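Side-chain contacts in multiple antibiotic resistance protein MarR (PDB 1JGS), which represses the marRAB operon of Escherichia coli, which is involved in activating antibiotic resistance and oxidative stress genes, by binding the marO operator as a winged-helix regulator: residues F37-S42 / K56-D61; D20-E25 / Q115-N120. All coordinates share one frame; numbering follows the deposited sequence.

Contact 1 of 2, residues F37-S42 / K56-D61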
# COMPACT_ATOMS: atom_id res chain seq x y z
N PHE A 37 1.16 -13.52 -0.89
CA PHE A 37 2.61 -13.39 -0.72
C PHE A 37 2.94 -12.41 0.41
O PHE A 37 3.78 -12.70 1.27
CB PHE A 37 3.26 -12.93 -2.02
CG PHE A 37 4.74 -12.79 -1.94
CD1 PHE A 37 5.52 -13.81 -1.39
CD2 PHE A 37 5.37 -11.65 -2.43
CE1 PHE A 37 6.91 -13.70 -1.32
CE2 PHE A 37 6.76 -11.53 -2.36
CZ PHE A 37 7.54 -12.56 -1.81
N LYS A 38 2.27 -11.26 0.42
CA LYS A 38 2.48 -10.25 1.46
C LYS A 38 2.15 -10.84 2.84
O LYS A 38 2.92 -10.68 3.79
CB LYS A 38 1.58 -9.04 1.19
CG LYS A 38 1.87 -8.32 -0.12
CD LYS A 38 0.84 -7.22 -0.38
CE LYS A 38 1.14 -6.44 -1.66
NZ LYS A 38 2.40 -5.65 -1.56
N VAL A 39 1.01 -11.52 2.96
CA VAL A 39 0.66 -12.12 4.24
C VAL A 39 1.73 -13.11 4.69
O VAL A 39 2.00 -13.21 5.89
CB VAL A 39 -0.70 -12.84 4.17
CG1 VAL A 39 -0.90 -13.73 5.39
CG2 VAL A 39 -1.83 -11.81 4.09
N LEU A 40 2.34 -13.84 3.76
CA LEU A 40 3.38 -14.81 4.14
C LEU A 40 4.66 -14.11 4.61
O LEU A 40 5.28 -14.50 5.60
CB LEU A 40 3.75 -15.75 2.97
CG LEU A 40 2.80 -16.84 2.47
CD1 LEU A 40 3.54 -17.68 1.42
CD2 LEU A 40 2.35 -17.72 3.61
N CYS A 41 5.07 -13.07 3.89
CA CYS A 41 6.28 -12.35 4.27
C CYS A 41 6.11 -11.71 5.64
O CYS A 41 7.06 -11.66 6.42
CB CYS A 41 6.60 -11.29 3.22
SG CYS A 41 6.98 -11.97 1.59
N SER A 42 4.91 -11.22 5.92
CA SER A 42 4.63 -10.57 7.20
C SER A 42 4.61 -11.54 8.38
O SER A 42 5.06 -11.19 9.47
CB SER A 42 3.29 -9.85 7.15
OG SER A 42 3.29 -8.85 6.15
N LYS A 56 -3.49 -5.55 11.92
CA LYS A 56 -3.00 -4.19 12.10
C LYS A 56 -1.80 -3.90 11.22
O LYS A 56 -1.69 -2.83 10.63
CB LYS A 56 -2.61 -3.94 13.56
CG LYS A 56 -3.76 -4.02 14.55
CD LYS A 56 -3.30 -3.61 15.96
CE LYS A 56 -2.88 -2.14 16.02
NZ LYS A 56 -4.02 -1.22 15.73
N VAL A 57 -0.88 -4.87 11.13
CA VAL A 57 0.32 -4.70 10.33
C VAL A 57 0.03 -4.58 8.84
O VAL A 57 0.72 -3.86 8.13
CB VAL A 57 1.28 -5.88 10.51
CG1 VAL A 57 2.51 -5.68 9.65
CG2 VAL A 57 1.65 -6.00 11.98
N LEU A 58 -0.99 -5.28 8.37
CA LEU A 58 -1.34 -5.26 6.96
C LEU A 58 -2.34 -4.16 6.59
O LEU A 58 -2.44 -3.79 5.42
CB LEU A 58 -1.93 -6.62 6.55
CG LEU A 58 -1.00 -7.84 6.55
CD1 LEU A 58 -1.84 -9.11 6.42
CD2 LEU A 58 0.02 -7.73 5.41
N SER A 59 -3.06 -3.64 7.59
CA SER A 59 -4.07 -2.60 7.36
C SER A 59 -5.08 -3.20 6.40
O SER A 59 -5.20 -2.77 5.26
CB SER A 59 -3.45 -1.35 6.73
OG SER A 59 -2.55 -0.72 7.62
N VAL A 60 -5.82 -4.19 6.88
CA VAL A 60 -6.79 -4.88 6.04
C VAL A 60 -8.05 -5.21 6.83
O VAL A 60 -8.07 -5.17 8.07
CB VAL A 60 -6.17 -6.20 5.50
CG1 VAL A 60 -7.23 -7.06 4.84
CG2 VAL A 60 -5.05 -5.87 4.51
N ASP A 61 -9.12 -5.50 6.10
CA ASP A 61 -10.39 -5.87 6.71
C ASP A 61 -10.16 -7.21 7.40
O ASP A 61 -9.55 -8.12 6.83
CB ASP A 61 -11.47 -6.01 5.64
CG ASP A 61 -12.78 -6.54 6.20
OD1 ASP A 61 -13.59 -7.07 5.41
OD2 ASP A 61 -13.01 -6.41 7.42

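Contact 2 of 2, residues D20-E25 / Q115-N120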
# COMPACT_ATOMS: atom_id res chain seq x y z
N ASP A 20 4.20 -2.48 -7.06
CA ASP A 20 3.23 -3.54 -6.82
C ASP A 20 2.76 -4.12 -8.14
O ASP A 20 2.58 -5.34 -8.25
CB ASP A 20 2.05 -3.02 -6.01
CG ASP A 20 2.40 -2.79 -4.54
OD1 ASP A 20 3.24 -3.54 -3.99
OD2 ASP A 20 1.83 -1.85 -3.93
N ARG A 21 2.58 -3.26 -9.13
CA ARG A 21 2.13 -3.70 -10.45
C ARG A 21 3.10 -4.72 -11.02
O ARG A 21 2.69 -5.69 -11.65
CB ARG A 21 2.02 -2.51 -11.41
CG ARG A 21 1.71 -2.93 -12.84
CD ARG A 21 1.58 -1.75 -13.78
NE ARG A 21 1.47 -2.19 -15.16
CZ ARG A 21 1.36 -1.38 -16.21
NH1 ARG A 21 1.35 -0.06 -16.03
NH2 ARG A 21 1.26 -1.88 -17.44
N LEU A 22 4.39 -4.49 -10.80
CA LEU A 22 5.40 -5.41 -11.29
C LEU A 22 5.27 -6.71 -10.51
O LEU A 22 5.37 -7.80 -11.08
CB LEU A 22 6.80 -4.81 -11.10
CG LEU A 22 7.03 -3.50 -11.87
CD1 LEU A 22 8.48 -3.06 -11.73
CD2 LEU A 22 6.71 -3.72 -13.34
N LEU A 23 5.05 -6.59 -9.21
CA LEU A 23 4.90 -7.74 -8.32
C LEU A 23 3.78 -8.64 -8.85
O LEU A 23 4.00 -9.82 -9.09
CB LEU A 23 4.58 -7.25 -6.91
CG LEU A 23 4.44 -8.32 -5.83
CD1 LEU A 23 5.71 -9.13 -5.75
CD2 LEU A 23 4.13 -7.65 -4.51
N ASN A 24 2.58 -8.07 -9.03
CA ASN A 24 1.47 -8.85 -9.56
C ASN A 24 1.89 -9.53 -10.87
O ASN A 24 1.59 -10.71 -11.09
CB ASN A 24 0.24 -7.97 -9.83
CG ASN A 24 -0.51 -7.59 -8.56
OD1 ASN A 24 -0.25 -6.55 -7.96
ND2 ASN A 24 -1.45 -8.45 -8.15
N GLU A 25 2.58 -8.78 -11.73
CA GLU A 25 3.03 -9.32 -13.02
C GLU A 25 4.00 -10.49 -12.89
O GLU A 25 3.97 -11.42 -13.70
CB GLU A 25 3.67 -8.22 -13.88
CG GLU A 25 2.65 -7.35 -14.61
CD GLU A 25 3.30 -6.30 -15.51
OE1 GLU A 25 4.16 -6.67 -16.34
OE2 GLU A 25 2.94 -5.10 -15.40
N GLN A 115 16.05 -5.28 -10.99
CA GLN A 115 16.38 -5.01 -12.39
C GLN A 115 15.42 -4.00 -12.99
O GLN A 115 15.83 -2.90 -13.38
CB GLN A 115 16.33 -6.30 -13.20
CG GLN A 115 17.17 -7.43 -12.62
CD GLN A 115 18.61 -7.03 -12.39
OE1 GLN A 115 19.30 -6.58 -13.31
NE2 GLN A 115 19.08 -7.19 -11.16
N GLU A 116 14.14 -4.36 -13.06
CA GLU A 116 13.14 -3.48 -13.63
C GLU A 116 13.12 -2.06 -13.08
O GLU A 116 13.05 -1.10 -13.84
CB GLU A 116 11.74 -4.09 -13.49
CG GLU A 116 11.41 -5.13 -14.54
CD GLU A 116 11.70 -4.64 -15.95
OE1 GLU A 116 12.86 -4.76 -16.39
OE2 GLU A 116 10.77 -4.13 -16.60
N LEU A 117 13.19 -1.94 -11.75
CA LEU A 117 13.18 -0.63 -11.10
C LEU A 117 14.44 0.16 -11.42
O LEU A 117 14.41 1.38 -11.61
CB LEU A 117 13.09 -0.79 -9.58
CG LEU A 117 11.82 -1.39 -8.98
CD1 LEU A 117 11.96 -1.50 -7.46
CD2 LEU A 117 10.63 -0.51 -9.35
N THR A 118 15.56 -0.56 -11.46
CA THR A 118 16.87 0.03 -11.72
C THR A 118 17.22 0.05 -13.20
O THR A 118 18.24 0.60 -13.59
CB THR A 118 17.95 -0.77 -10.93
OG1 THR A 118 17.94 -0.35 -9.56
CG2 THR A 118 19.33 -0.58 -11.52
N LYS A 119 16.35 -0.53 -14.04
CA LYS A 119 16.59 -0.62 -15.48
C LYS A 119 17.10 0.66 -16.15
O LYS A 119 17.93 0.59 -17.06
CB LYS A 119 15.33 -1.08 -16.21
CG LYS A 119 14.23 -0.03 -16.34
CD LYS A 119 13.12 -0.52 -17.26
CE LYS A 119 11.97 0.49 -17.37
NZ LYS A 119 10.90 -0.02 -18.27
N ASN A 120 16.62 1.82 -15.72
CA ASN A 120 17.05 3.06 -16.34
C ASN A 120 17.71 4.12 -15.47
O ASN A 120 18.26 5.08 -16.00
CB ASN A 120 15.88 3.69 -17.12
CG ASN A 120 14.56 3.64 -16.36
OD1 ASN A 120 13.51 3.97 -16.92
ND2 ASN A 120 14.62 3.23 -15.10

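Contact 1 of 2, residues F37-S42 / K56-D61
Leu-58, the last helical residue of helix 51-58, drives its forked end against helix 34-46, and each methyl group of the fork meets a different kind of neighbour. The apolar part is one pair of methyls: Leu-58 CD1 lies 3.6 Å from Val-39 CG2, the two side chains crossing at about a right angle. Val-39 presents this methyl because CG2 stands anti to the carbonyl carbon while CG1 is anti to the backbone N (chi1 167°). A beta-branched residue suits the spot, since branching at CB places a methyl close to the helix backbone. Helix 62-74 closes over the same cluster, with Leu-72 and Met-68, which also lines a bound salicylate, on Val-39 and Leu-65 on Leu-58.

The mixed part lies one helical turn along, where Leu-58 CD2 rests 3.5 Å from Ser-42 OG. That hydroxyl turns back on its own helix and donates to Lys-38 O at 3.0 Å, from 40° above the carbonyl plane. The same oxygen accepts the regular helical bond from Ser-42 N, so two donors share it. Serine is apt here: it is small enough for a leucine methyl to approach closely, and its polar group is used locally.

Just past Leu-58 the chain leaves the helix at Ser-59, whose phi is positive, and OD2 of Asp-61, at the N-cap of helix 62-74, accepts from Gly-63 N. No hydrogen bond joins the two segments, so these helices of the winged-helix DNA-binding domain meet here through van der Waals contact, with the nearest polar group already engaged within its own helix.

Contact 2 of 2, residues D20-E25 / Q115-N120
Glu-116 and Leu-117, near the end of the long helix 96-118, receive the side chain of Leu-22 from helix 8-27 in the helical dimerization region of the MarR fold. Glu-116 comes first, and it makes the contact with its aliphatic root: CB lies 3.8 Å from Leu-22 CD1, the two side chains crossing at about a right angle. Its chain then bends at chi2 (-50°), and the carboxylate is not what touches the leucine. Glutamate suits this border because its methylenes can pack while its charged end stays apart from the apolar contact.

Leu-117 follows and is buried. Its first side-chain bond runs past helix 8-27, and only the branch end reaches over to Leu-22, while Leu-113, one turn earlier on helix 96-118, also touches that side chain. Leu-117 has a further role, packing on Leu-8 of the second subunit, so a leucine here joins the intrachain contact to the dimer interface. Thr-118 also meets that Leu-8, and Lys-119 and Asn-120 carry the interface on to Pro-138 and Lys-135 of the second subunit.

Across the contact one methyl of Leu-22 thus serves both neighbours: besides meeting the root of Glu-116, its CD1 lies 4.1 Å from Leu-117 CD2, methyl against methyl.

Overall arrangement
Both contacts are small, partly buried helix-to-helix meetings without a hydrogen bond between their segments. Leu-58 uses both its methyls, Leu-22 one methyl for two neighbours. Contact 1 joins neighbouring helices of the DNA-binding domain, its centre about 7 Å from that of the chain, with Val-39 buried; contact 2 pairs helices distant in sequence, its centre about 14 Å from that of the chain, with buried Leu-117 against the second subunit. A hydroxyl bonded within its helix borders the first; the methylene of an acidic side chain borders the second. Their centres are 21 Å apart, yet helices 8-27 and 34-46 connect them through a long, weak ion pair between Lys-38 and Asp-20 and through Leu-23, which packs on Phe-37 and Lys-38.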